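Local coordinates for protein esterase TesA (Pseudomonas aeruginosa, PDB 4JGG) that hydrolyses carboxylic esters, including Tween detergents and short-chain p-nitrophenyl esters, and shows low thioesterase activity towards palmitoyl-coenzyme A, at residues 29-34 with 179-184; 24-29 with 42-47. All coordinates share one frame; numbering follows the deposited sequence.

Contact 1. Residues 29-34 with 179-184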
loop_
_atom_site.group_PDB
_atom_site.type_symbol
_atom_site.label_atom_id
_atom_site.label_comp_id
_atom_site.label_asym_id
_atom_site.label_seq_id
_atom_site.Cartn_x
_atom_site.Cartn_y
_atom_site.Cartn_z
ATOM N N ASP A 29 -3.147 5.283 -1.630
ATOM C CA ASP A 29 -4.058 6.378 -1.323
ATOM C C ASP A 29 -3.315 7.448 -0.542
ATOM O O ASP A 29 -2.101 7.585 -0.679
ATOM C CB ASP A 29 -5.269 5.873 -0.530
ATOM C CG ASP A 29 -4.884 5.010 0.662
ATOM O OD1 ASP A 29 -3.766 5.161 1.197
ATOM O OD2 ASP A 29 -5.711 4.164 1.065
ATOM N N SER A 30 -4.046 8.175 0.298
ATOM C CA SER A 30 -3.480 9.207 1.177
ATOM C C SER A 30 -2.223 8.784 1.961
ATOM O O SER A 30 -1.325 9.598 2.204
ATOM C CB SER A 30 -4.544 9.635 2.193
ATOM O OG SER A 30 -4.827 8.554 3.074
ATOM N N ILE A 31 -2.157 7.523 2.371
ATOM C CA ILE A 31 -1.051 7.111 3.227
ATOM C C ILE A 31 0.260 7.180 2.449
ATOM O O ILE A 31 1.264 7.690 2.951
ATOM C CB ILE A 31 -1.245 5.708 3.831
ATOM C CG1 ILE A 31 -2.578 5.623 4.569
ATOM C CG2 ILE A 31 -0.118 5.375 4.812
ATOM C CD1 ILE A 31 -2.730 4.340 5.348
ATOM N N SER A 32 0.243 6.696 1.212
ATOM C CA SER A 32 1.466 6.678 0.404
ATOM C C SER A 32 1.656 7.984 -0.378
ATOM O O SER A 32 2.757 8.287 -0.836
ATOM C CB SER A 32 1.453 5.483 -0.543
ATOM O OG SER A 32 1.545 4.283 0.200
ATOM N N ALA A 33 0.585 8.766 -0.508
ATOM C CA ALA A 33 0.677 10.100 -1.099
ATOM C C ALA A 33 1.191 11.142 -0.100
ATOM O O ALA A 33 1.470 12.284 -0.467
ATOM C CB ALA A 33 -0.668 10.529 -1.696
ATOM N N ALA A 34 1.328 10.742 1.162
ATOM C CA ALA A 34 1.914 11.605 2.191
ATOM C C ALA A 34 1.007 12.756 2.575
ATOM O O ALA A 34 1.462 13.894 2.745
ATOM C CB ALA A 34 3.283 12.140 1.739
ATOM N N ILE A 179 -5.979 8.501 11.421
ATOM C CA ILE A 179 -5.974 7.661 10.232
ATOM C C ILE A 179 -4.706 7.891 9.406
ATOM O O ILE A 179 -4.100 6.938 8.925
ATOM C CB ILE A 179 -7.214 7.921 9.350
ATOM C CG1 ILE A 179 -8.489 7.411 10.044
ATOM C CG2 ILE A 179 -7.035 7.329 7.943
ATOM C CD1 ILE A 179 -8.464 5.926 10.448
ATOM N N HIS A 180 -4.309 9.156 9.274
ATOM C CA HIS A 180 -3.218 9.536 8.378
ATOM C C HIS A 180 -1.934 9.701 9.170
ATOM O O HIS A 180 -1.830 10.617 9.985
ATOM C CB HIS A 180 -3.546 10.837 7.645
ATOM C CG HIS A 180 -4.812 10.785 6.858
ATOM N ND1 HIS A 180 -5.977 11.407 7.267
ATOM C CD2 HIS A 180 -5.119 10.160 5.690
ATOM C CE1 HIS A 180 -6.931 11.175 6.390
ATOM N NE2 HIS A 180 -6.440 10.426 5.423
ATOM N N PRO A 181 -0.957 8.813 8.941
ATOM C CA PRO A 181 0.281 8.892 9.718
ATOM C C PRO A 181 0.941 10.265 9.639
ATOM O O PRO A 181 0.910 10.927 8.600
ATOM C CB PRO A 181 1.157 7.815 9.073
ATOM C CG PRO A 181 0.170 6.778 8.644
ATOM C CD PRO A 181 -0.970 7.622 8.073
ATOM N N ALA A 182 1.530 10.689 10.752
ATOM C CA ALA A 182 2.249 11.951 10.801
ATOM C C ALA A 182 3.655 11.762 10.231
ATOM O O ALA A 182 4.036 10.665 9.852
ATOM C CB ALA A 182 2.315 12.454 12.228
ATOM N N LEU A 183 4.418 12.844 10.195
ATOM C CA LEU A 183 5.796 12.828 9.707
ATOM C C LEU A 183 6.666 11.808 10.451
ATOM O O LEU A 183 7.445 11.075 9.840
ATOM C CB LEU A 183 6.390 14.235 9.846
ATOM C CG LEU A 183 7.798 14.487 9.315
ATOM C CD1 LEU A 183 7.834 14.183 7.830
ATOM C CD2 LEU A 183 8.207 15.925 9.587
ATOM N N ALA A 184 6.514 11.745 11.769
ATOM C CA ALA A 184 7.364 10.896 12.600
ATOM C C ALA A 184 7.227 9.409 12.271
ATOM O O ALA A 184 8.094 8.603 12.618
ATOM C CB ALA A 184 7.070 11.138 14.067
#
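S30 and H180 meet across this contact as the presumed nucleophile and base of the catalytic triad of an SGNH (GDSL-family) hydrolase, with D177 as the probable third member. The serine sits in the G-D-S motif just after strand 23-28, at the start of the short helix 30-33, while the histidine comes from the loop before helix 186-197.

The serine hydroxyl meets the edge of the imidazole. OG of S30 lies near the ring plane, 3.1 Å from CD2 of H180 and 3.4 Å from NE2 of H180. OG stands between the backbone N and carbonyl carbon of its own residue (chi1 67°), which turns it toward the histidine. On the other side of the ring, ND1 is hydrogen-bonded to D177 OD2, which helps to set the rotation of the imidazole. CG2 of I179 lies 4.0 Å above the ring plane, over its centre, so a branched aliphatic neighbour backs one face.

Apolar packing continues the contact next door. CG2 of I31 reaches CD of P181 at 4.1 Å and is equally near CG, the two side chains crossing at about a right angle. The rigid, compact proline ring gives the isoleucine methyl a firm apolar surface, and P181 also touches L189 of helix 186-197.

Capping holds the turn that carries the serine. D29, whose short carboxylate suits an N-cap, accepts from I31 N through OD1 at 3.1 Å, met on the anti side and 34° out of the carboxylate plane.

Contact 2. Residues 24-29 with 42-47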
loop_
_atom_site.group_PDB
_atom_site.type_symbol
_atom_site.label_atom_id
_atom_site.label_comp_id
_atom_site.label_asym_id
_atom_site.label_seq_id
_atom_site.Cartn_x
_atom_site.Cartn_y
_atom_site.Cartn_z
ATOM N N LEU A 24 9.533 0.588 -10.096
ATOM C CA LEU A 24 8.758 0.189 -8.926
ATOM C C LEU A 24 7.552 1.127 -8.808
ATOM O O LEU A 24 7.668 2.297 -8.425
ATOM C CB LEU A 24 9.627 0.268 -7.673
ATOM C CG LEU A 24 9.183 -0.406 -6.371
ATOM C CD1 LEU A 24 10.401 -0.554 -5.465
ATOM C CD2 LEU A 24 8.089 0.371 -5.681
ATOM N N LEU A 25 6.388 0.612 -9.163
ATOM C CA LEU A 25 5.191 1.436 -9.186
ATOM C C LEU A 25 4.463 1.286 -7.859
ATOM O O LEU A 25 4.132 0.169 -7.479
ATOM C CB LEU A 25 4.280 0.983 -10.308
ATOM C CG LEU A 25 2.899 1.649 -10.376
ATOM C CD1 LEU A 25 3.001 3.106 -10.794
ATOM C CD2 LEU A 25 2.027 0.876 -11.331
ATOM N N VAL A 26 4.256 2.401 -7.159
ATOM C CA VAL A 26 3.412 2.423 -5.960
ATOM C C VAL A 26 2.031 2.956 -6.290
ATOM O O VAL A 26 1.882 4.106 -6.725
ATOM C CB VAL A 26 3.981 3.308 -4.829
ATOM C CG1 VAL A 26 3.050 3.253 -3.594
ATOM C CG2 VAL A 26 5.405 2.861 -4.431
ATOM N N VAL A 27 1.019 2.131 -6.059
ATOM C CA VAL A 27 -0.365 2.528 -6.291
ATOM C C VAL A 27 -1.120 2.563 -4.960
ATOM O O VAL A 27 -1.615 1.533 -4.490
ATOM C CB VAL A 27 -1.049 1.557 -7.275
ATOM C CG1 VAL A 27 -2.447 2.068 -7.651
ATOM C CG2 VAL A 27 -0.179 1.370 -8.518
ATOM N N GLY A 28 -1.196 3.746 -4.352
ATOM C CA GLY A 28 -1.774 3.876 -3.026
ATOM C C GLY A 28 -2.796 4.991 -2.877
ATOM O O GLY A 28 -3.267 5.567 -3.858
ATOM N N ASP A 29 -3.147 5.283 -1.630
ATOM C CA ASP A 29 -4.058 6.378 -1.323
ATOM C C ASP A 29 -3.315 7.448 -0.542
ATOM O O ASP A 29 -2.101 7.585 -0.679
ATOM C CB ASP A 29 -5.269 5.873 -0.530
ATOM C CG ASP A 29 -4.884 5.010 0.662
ATOM O OD1 ASP A 29 -3.766 5.161 1.197
ATOM O OD2 ASP A 29 -5.711 4.164 1.065
ATOM N N GLY A 42 8.032 11.695 2.816
ATOM C CA GLY A 42 7.120 10.570 2.864
ATOM C C GLY A 42 7.810 9.246 2.643
ATOM O O GLY A 42 8.915 9.175 2.085
ATOM N N TRP A 43 7.151 8.178 3.071
ATOM C CA TRP A 43 7.770 6.863 3.058
ATOM C C TRP A 43 8.260 6.422 1.669
ATOM O O TRP A 43 9.323 5.814 1.546
ATOM C CB TRP A 43 6.863 5.824 3.736
ATOM C CG TRP A 43 5.898 5.100 2.845
ATOM C CD1 TRP A 43 4.576 5.371 2.680
ATOM C CD2 TRP A 43 6.185 3.959 2.029
ATOM N NE1 TRP A 43 4.012 4.468 1.800
ATOM C CE2 TRP A 43 4.983 3.596 1.382
ATOM C CE3 TRP A 43 7.336 3.207 1.784
ATOM C CZ2 TRP A 43 4.905 2.515 0.503
ATOM C CZ3 TRP A 43 7.259 2.140 0.909
ATOM C CH2 TRP A 43 6.057 1.808 0.272
ATOM N N VAL A 44 7.520 6.751 0.618
ATOM C CA VAL A 44 7.933 6.344 -0.730
ATOM C C VAL A 44 9.212 7.067 -1.151
ATOM O O VAL A 44 10.116 6.469 -1.730
ATOM C CB VAL A 44 6.827 6.594 -1.778
ATOM C CG1 VAL A 44 7.402 6.496 -3.165
ATOM C CG2 VAL A 44 5.682 5.597 -1.607
ATOM N N ALA A 45 9.275 8.354 -0.835
ATOM C CA ALA A 45 10.476 9.160 -1.013
ATOM C C ALA A 45 11.654 8.563 -0.271
ATOM O O ALA A 45 12.785 8.586 -0.759
ATOM C CB ALA A 45 10.226 10.577 -0.529
ATOM N N LEU A 46 11.401 8.041 0.928
ATOM C CA LEU A 46 12.461 7.430 1.709
ATOM C C LEU A 46 12.868 6.093 1.095
ATOM O O LEU A 46 14.024 5.662 1.223
ATOM C CB LEU A 46 12.008 7.206 3.158
ATOM C CG LEU A 46 11.512 8.406 3.966
ATOM C CD1 LEU A 46 11.216 7.955 5.396
ATOM C CD2 LEU A 46 12.509 9.530 3.955
ATOM N N LEU A 47 11.903 5.422 0.468
ATOM C CA LEU A 47 12.168 4.172 -0.226
ATOM C C LEU A 47 13.171 4.434 -1.343
ATOM O O LEU A 47 14.164 3.712 -1.492
ATOM C CB LEU A 47 10.871 3.587 -0.805
ATOM C CG LEU A 47 11.032 2.367 -1.723
ATOM C CD1 LEU A 47 11.801 1.257 -1.023
ATOM C CD2 LEU A 47 9.688 1.839 -2.247
#
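V26 and V44 meet methyl to methyl because of how each is turned about its first side-chain bond: in both, CG2 stands anti to the carbonyl carbon and beside the backbone N, with CG1 anti to the N (chi1 -179° in V26, 166° in V44). The two CG2 atoms, V26 and V44, come tip to tip at 3.9 Å, and CG1 of V26 lies almost as close to the same V44 methyl. That methyl therefore rests against both branches of the strand valine.

L24 and L47 repeat the arrangement one step along, again tip to tip. Each has CG anti to its backbone N and beside the carbonyl carbon, and the methyls reach across to the partner: CD2 of L47 lies 4.1 Å from both CD1 and CD2 of L24, facing the two branches at once. The longer leucines suit this end, where the CA atoms of L24 and L47 stand 10.2 Å apart, against 7.9 Å for V26 and V44. Alternate residues of the strand and residues three apart on the helix thus bring one face of each together.

This is helix-on-sheet packing within a beta-alpha-beta crossover of an alpha/beta/alpha fold: helix 43-53 lies in the connection between the adjacent parallel strands 23-28 and 59-62. V44 accordingly also touches V60 and N62 of strand 59-62. Beside it, CG2 of V44 sits 3.7 Å above the ring plane of W43, offset toward the rim, where the broad indole gives the methyl a flat apolar surface. W43 packs in turn on L189 and V193 of helix 186-197.

With aliphatic carbons alone at its nearest approaches and all four touching residues buried, the interface is held by the hydrophobic effect and van der Waals contact, and sets no directional bonds between helix and strand.

Overall arrangement
The two contacts interlock along the chain and share D29, their centres about 11 Å apart; at D29 strand 23-28 gives way to the turn that bears the presumed nucleophile. Contact 2 packs the strand against helix 43-53; contact 1 joins the next turn to the histidine loop. They touch directly through S32: its OG lies 2.9 Å from NE1 of W43, a probable hydrogen bond, and is also bonded to E92, while its CB packs on CG1 of V26 at 4.1 Å. The side chain of V26 is about 11 Å from that of S30, so contact 2 lies in the buried core, away from the site itself.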